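Local coordinates for major capsid protein (Paramecium bursaria Chlorella virus 1, PDB 5TIP) that self-assembles as trimers into the large icosahedral capsid of the virus and carries host-added N-linked glycans, at residues 85-90 with 270-274. Numbering follows the deposited sequence.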
loop_
_atom_site.group_PDB
_atom_site.type_symbol
_atom_site.label_atom_id
_atom_site.label_comp_id
_atom_site.label_asym_id
_atom_site.label_seq_id
_atom_site.Cartn_x
_atom_site.Cartn_y
_atom_site.Cartn_z
ATOM N N TYR A 85 -9.408 -21.602 8.248
ATOM C CA TYR A 85 -8.308 -20.933 7.551
ATOM C C TYR A 85 -8.671 -20.868 6.071
ATOM O O TYR A 85 -8.467 -21.838 5.335
ATOM C CB TYR A 85 -6.987 -21.663 7.769
ATOM C CG TYR A 85 -5.776 -20.900 7.280
ATOM C CD1 TYR A 85 -5.383 -19.719 7.896
ATOM C CD2 TYR A 85 -5.018 -21.364 6.214
ATOM C CE1 TYR A 85 -4.276 -19.018 7.460
ATOM C CE2 TYR A 85 -3.906 -20.667 5.769
ATOM C CZ TYR A 85 -3.541 -19.496 6.397
ATOM O OH TYR A 85 -2.438 -18.797 5.963
ATOM N N TYR A 86 -9.195 -19.721 5.646
ATOM C CA TYR A 86 -9.625 -19.493 4.271
ATOM C C TYR A 86 -10.524 -20.623 3.753
ATOM O O TYR A 86 -10.204 -21.263 2.748
ATOM C CB TYR A 86 -8.422 -19.304 3.357
ATOM C CG TYR A 86 -7.603 -18.068 3.662
ATOM C CD1 TYR A 86 -7.895 -16.854 3.059
ATOM C CD2 TYR A 86 -6.542 -18.115 4.556
ATOM C CE1 TYR A 86 -7.152 -15.719 3.336
ATOM C CE2 TYR A 86 -5.793 -16.986 4.841
ATOM C CZ TYR A 86 -6.102 -15.790 4.228
ATOM O OH TYR A 86 -5.360 -14.663 4.506
ATOM N N PRO A 87 -11.655 -20.884 4.416
ATOM C CA PRO A 87 -12.477 -22.034 4.002
ATOM C C PRO A 87 -13.122 -21.851 2.640
ATOM O O PRO A 87 -13.232 -22.820 1.879
ATOM C CB PRO A 87 -13.520 -22.133 5.123
ATOM C CG PRO A 87 -13.636 -20.745 5.640
ATOM C CD PRO A 87 -12.256 -20.162 5.552
ATOM N N ALA A 88 -13.551 -20.633 2.306
ATOM C CA ALA A 88 -14.145 -20.396 0.995
ATOM C C ALA A 88 -13.118 -20.533 -0.119
ATOM O O ALA A 88 -13.460 -20.947 -1.232
ATOM C CB ALA A 88 -14.785 -19.012 0.950
ATOM N N GLU A 89 -11.862 -20.180 0.158
ATOM C CA GLU A 89 -10.807 -20.363 -0.830
ATOM C C GLU A 89 -10.505 -21.841 -1.039
ATOM O O GLU A 89 -10.343 -22.294 -2.179
ATOM C CB GLU A 89 -9.556 -19.603 -0.392
ATOM C CG GLU A 89 -8.324 -19.864 -1.230
ATOM C CD GLU A 89 -7.076 -19.288 -0.597
ATOM O OE1 GLU A 89 -6.925 -18.048 -0.595
ATOM O OE2 GLU A 89 -6.252 -20.075 -0.086
ATOM N N GLU A 90 -10.431 -22.612 0.050
ATOM C CA GLU A 90 -10.186 -24.044 -0.076
ATOM C C GLU A 90 -11.357 -24.760 -0.732
ATOM O O GLU A 90 -11.152 -25.737 -1.462
ATOM C CB GLU A 90 -9.905 -24.657 1.295
ATOM C CG GLU A 90 -9.592 -26.144 1.238
ATOM C CD GLU A 90 -9.427 -26.767 2.606
ATOM O OE1 GLU A 90 -9.687 -26.077 3.614
ATOM O OE2 GLU A 90 -9.040 -27.952 2.674
ATOM N N ASN A 270 -3.084 -30.387 6.369
ATOM C CA ASN A 270 -3.631 -29.098 6.773
ATOM C C ASN A 270 -3.507 -28.101 5.631
ATOM O O ASN A 270 -2.429 -27.946 5.048
ATOM C CB ASN A 270 -2.920 -28.566 8.017
ATOM C CG ASN A 270 -3.031 -29.509 9.195
ATOM O OD1 ASN A 270 -4.128 -29.924 9.570
ATOM N ND2 ASN A 270 -1.894 -29.863 9.780
ATOM N N TYR A 271 -4.612 -27.425 5.325
ATOM C CA TYR A 271 -4.645 -26.490 4.211
ATOM C C TYR A 271 -3.794 -25.265 4.515
ATOM O O TYR A 271 -3.885 -24.686 5.601
ATOM C CB TYR A 271 -6.083 -26.071 3.915
ATOM C CG TYR A 271 -6.215 -25.110 2.755
ATOM C CD1 TYR A 271 -6.077 -25.552 1.446
ATOM C CD2 TYR A 271 -6.484 -23.765 2.968
ATOM C CE1 TYR A 271 -6.200 -24.679 0.380
ATOM C CE2 TYR A 271 -6.608 -22.885 1.908
ATOM C CZ TYR A 271 -6.465 -23.349 0.617
ATOM O OH TYR A 271 -6.587 -22.481 -0.442
ATOM N N GLY A 272 -2.964 -24.875 3.552
ATOM C CA GLY A 272 -2.147 -23.691 3.700
ATOM C C GLY A 272 -1.018 -23.796 4.697
ATOM O O GLY A 272 -0.362 -22.786 4.969
ATOM N N GLN A 273 -0.766 -24.977 5.258
ATOM C CA GLN A 273 0.337 -25.148 6.200
ATOM C C GLN A 273 1.626 -25.299 5.406
ATOM O O GLN A 273 1.904 -26.360 4.842
ATOM C CB GLN A 273 0.109 -26.349 7.110
ATOM C CG GLN A 273 1.181 -26.477 8.186
ATOM C CD GLN A 273 1.197 -27.835 8.857
ATOM O OE1 GLN A 273 0.223 -28.582 8.802
ATOM N NE2 GLN A 273 2.313 -28.159 9.501
ATOM N N TYR A 274 2.421 -24.233 5.363
ATOM C CA TYR A 274 3.686 -24.227 4.646
ATOM C C TYR A 274 4.889 -24.262 5.575
ATOM O O TYR A 274 6.027 -24.290 5.094
ATOM C CB TYR A 274 3.772 -22.992 3.741
ATOM C CG TYR A 274 2.692 -22.924 2.685
ATOM C CD1 TYR A 274 2.245 -24.071 2.042
ATOM C CD2 TYR A 274 2.119 -21.711 2.329
ATOM C CE1 TYR A 274 1.260 -24.010 1.077
ATOM C CE2 TYR A 274 1.136 -21.639 1.364
ATOM C CZ TYR A 274 0.710 -22.791 0.741
ATOM O OH TYR A 274 -0.270 -22.725 -0.222
HETATM O O HOH W 1 -0.826 -20.265 4.407
#
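Tyr271 lays one ring face along Glu90, near the end of the short helix 87-91. CB of Glu90 sits 3.6 Å from the ring centroid, almost on the normal, as a CH-pi contact. The extended chain then runs back toward the root of the tyrosine, its carboxylate stacked only 7° from the ring plane. At the ring's far end Tyr271 OH meets Glu89 OE2 in an unusually short hydrogen bond, 2.5 Å, and the carboxylate is turned 65° from the ring; Asn109 O also hydrogen-bonds this hydroxyl. Glu89 gets there with CG anti to the backbone N (chi1 172°). Arg113 forms a salt bridge with the same OE2, and Tyr128 OH hydrogen-bonds OE1, so both carboxylate oxygens have partners. Tyr85 brings its ring edge to Gly272 CA, 4.1 Å from CE2, and a water joins Tyr85 OH to Gly272 O. Tyr271 sits within a type II turn from Asn270 to Gln273, with Gly272 at positive phi as the third residue; a side-chain hydrogen bond from Asn270 ND2 to Gln273 OE1, 2.7 Å, spans it. In the double jelly-roll of NCLDV major capsid proteins, the contact packs an interstrand loop of the second jelly-roll on a short helix of the first.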